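Local coordinates for protein short chain dehydrogenase (Leptospira borgpetersenii serovar Hardjo-bovis, PDB 6UH2) that binds NAD+ and is probably an oxidoreductase of the short-chain dehydrogenase/reductase family, acting on CH-OH groups of its substrates, at residues Q130-F133 against R134-E138. Residues are numbered along the deposited sequence; the frame is centred on the assembly and turned at random.
Sequences QYTF and RLWKE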
loop_
_atom_site.group_PDB
_atom_site.type_symbol
_atom_site.label_atom_id
_atom_site.label_comp_id
_atom_site.label_asym_id
_atom_site.label_seq_id
_atom_site.Cartn_x
_atom_site.Cartn_y
_atom_site.Cartn_z
ATOM N N GLN B 130 2.125 7.863 -21.910
ATOM C CA GLN B 130 1.304 8.200 -23.071
ATOM C C GLN B 130 1.395 7.122 -24.152
ATOM O O GLN B 130 0.371 6.702 -24.710
ATOM C CB GLN B 130 1.714 9.563 -23.636
ATOM C CG GLN B 130 0.864 9.989 -24.845
ATOM C CD GLN B 130 1.387 11.234 -25.536
ATOM O OE1 GLN B 130 2.520 11.261 -26.013
ATOM N NE2 GLN B 130 0.568 12.281 -25.575
ATOM N N TYR B 131 2.611 6.666 -24.473
ATOM C CA TYR B 131 2.743 5.593 -25.451
ATOM C C TYR B 131 2.106 4.308 -24.948
ATOM O O TYR B 131 1.484 3.572 -25.720
ATOM C CB TYR B 131 4.217 5.364 -25.806
ATOM C CG TYR B 131 4.630 6.313 -26.894
ATOM C CD1 TYR B 131 4.453 5.992 -28.236
ATOM C CD2 TYR B 131 5.130 7.562 -26.577
ATOM C CE1 TYR B 131 4.789 6.894 -29.236
ATOM C CE2 TYR B 131 5.465 8.463 -27.562
ATOM C CZ TYR B 131 5.297 8.133 -28.886
ATOM O OH TYR B 131 5.642 9.068 -29.846
ATOM N N THR B 132 2.238 4.028 -23.654
ATOM C CA THR B 132 1.680 2.799 -23.099
ATOM C C THR B 132 0.153 2.853 -23.060
ATOM O O THR B 132 -0.519 1.888 -23.446
ATOM C CB THR B 132 2.267 2.564 -21.703
ATOM O OG1 THR B 132 3.688 2.426 -21.821
ATOM C CG2 THR B 132 1.721 1.312 -21.113
ATOM N N PHE B 133 -0.406 3.986 -22.620
ATOM C CA PHE B 133 -1.858 4.171 -22.635
ATOM C C PHE B 133 -2.437 3.998 -24.036
ATOM O O PHE B 133 -3.422 3.276 -24.225
ATOM C CB PHE B 133 -2.222 5.552 -22.085
ATOM C CG PHE B 133 -3.691 5.864 -22.172
ATOM C CD1 PHE B 133 -4.582 5.321 -21.256
ATOM C CD2 PHE B 133 -4.183 6.686 -23.178
ATOM C CE1 PHE B 133 -5.938 5.606 -21.336
ATOM C CE2 PHE B 133 -5.534 6.980 -23.255
ATOM C CZ PHE B 133 -6.410 6.438 -22.331
ATOM N N ARG B 134 -1.848 4.670 -25.029
ATOM C CA ARG B 134 -2.364 4.574 -26.391
ATOM C C ARG B 134 -2.332 3.135 -26.903
ATOM O O ARG B 134 -3.284 2.676 -27.547
ATOM C CB ARG B 134 -1.572 5.504 -27.313
ATOM C CG ARG B 134 -1.869 6.989 -27.085
ATOM C CD ARG B 134 -1.026 7.909 -27.980
ATOM N NE ARG B 134 -1.126 7.547 -29.387
ATOM C CZ ARG B 134 -2.008 8.063 -30.239
ATOM N NH1 ARG B 134 -2.877 8.981 -29.834
ATOM N NH2 ARG B 134 -2.016 7.660 -31.502
ATOM N N LEU B 135 -1.254 2.404 -26.615
ATOM C CA LEU B 135 -1.147 1.029 -27.100
ATOM C C LEU B 135 -2.150 0.114 -26.404
ATOM O O LEU B 135 -2.815 -0.698 -27.061
ATOM C CB LEU B 135 0.283 0.522 -26.907
ATOM C CG LEU B 135 0.606 -0.932 -27.286
ATOM C CD1 LEU B 135 0.459 -1.185 -28.798
ATOM C CD2 LEU B 135 2.005 -1.305 -26.787
ATOM N N TRP B 136 -2.272 0.230 -25.077
ATOM C CA TRP B 136 -3.221 -0.601 -24.337
ATOM C C TRP B 136 -4.656 -0.324 -24.763
ATOM O O TRP B 136 -5.448 -1.253 -24.975
ATOM C CB TRP B 136 -3.075 -0.353 -22.841
ATOM C CG TRP B 136 -1.857 -0.949 -22.253
ATOM C CD1 TRP B 136 -1.030 -1.871 -22.823
ATOM C CD2 TRP B 136 -1.316 -0.659 -20.967
ATOM N NE1 TRP B 136 0.003 -2.176 -21.960
ATOM C CE2 TRP B 136 -0.158 -1.452 -20.809
ATOM C CE3 TRP B 136 -1.706 0.190 -19.925
ATOM C CZ2 TRP B 136 0.618 -1.423 -19.643
ATOM C CZ3 TRP B 136 -0.926 0.228 -18.769
ATOM C CH2 TRP B 136 0.222 -0.569 -18.643
ATOM N N LYS B 137 -5.010 0.957 -24.876
ATOM C CA LYS B 137 -6.351 1.333 -25.318
ATOM C C LYS B 137 -6.667 0.729 -26.678
ATOM O O LYS B 137 -7.795 0.285 -26.928
ATOM C CB LYS B 137 -6.463 2.860 -25.346
ATOM C CG LYS B 137 -7.788 3.423 -25.848
ATOM C CD LYS B 137 -7.707 4.942 -25.902
ATOM C CE LYS B 137 -8.906 5.552 -26.606
ATOM N NZ LYS B 137 -8.706 7.010 -26.821
ATOM N N GLU B 138 -5.672 0.675 -27.559
ATOM C CA GLU B 138 -5.896 0.156 -28.900
ATOM C C GLU B 138 -6.037 -1.361 -28.893
ATOM O O GLU B 138 -6.843 -1.919 -29.647
ATOM C CB GLU B 138 -4.749 0.591 -29.806
ATOM C CG GLU B 138 -4.851 0.101 -31.222
ATOM C CD GLU B 138 -3.564 0.305 -31.973
ATOM O OE1 GLU B 138 -3.166 1.474 -32.164
ATOM O OE2 GLU B 138 -2.936 -0.703 -32.352
#
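One face of the Trp136 indole carries the methyl group of Thr132. Thr132 CG2 sits 3.2 Å from the centroid of the Trp136 six-membered ring, 11° off the ring normal, which makes a CH-pi contact. The ring atom nearest this methyl is Trp136 CZ2, 3.3 Å from Thr132 CG2. The two side chains run side by side in the same direction. The methyl branch of Thr132 is placed over the indole because CG2 stands anti to the backbone N, while OG1 (chi1 -61°) lies beside that N. Thr132 OG1 hydrogen-bonds Leu128 O, and Trp136 NE1 is hydrogen-bonded to Pro91 O, consistent with a ring held in one rotation. The Phe133 ring meets Lys137 obliquely, with Phe133 CE2 4.0 Å from Lys137 CD. With CG anti to the backbone N, the extended Lys137 chain passes the ring with its CD methylene.

Residues 130-138 lie near the C-terminal end of helix 111-139, one of the helices flanking the parallel sheet of the Rossmann fold. The pairs are four residues apart, about one helical turn. Backbone i to i+4 bonds join the same pairs: Trp136 N to Thr132 O is 2.9 Å and nearly straight at 169°, and Lys137 N to Phe133 O is also 2.9 Å. Arg134 N bonds to Gln130 O, and Arg134 CG lies 3.3 Å from that Gln130 O. Tyr194 packs edge-to-face with Phe133, and the side chains of Gln130 and Tyr131 both hydrogen-bond Arg74. Thr132 and Leu135 touch helix 74-86, at Phe81 and Glu85.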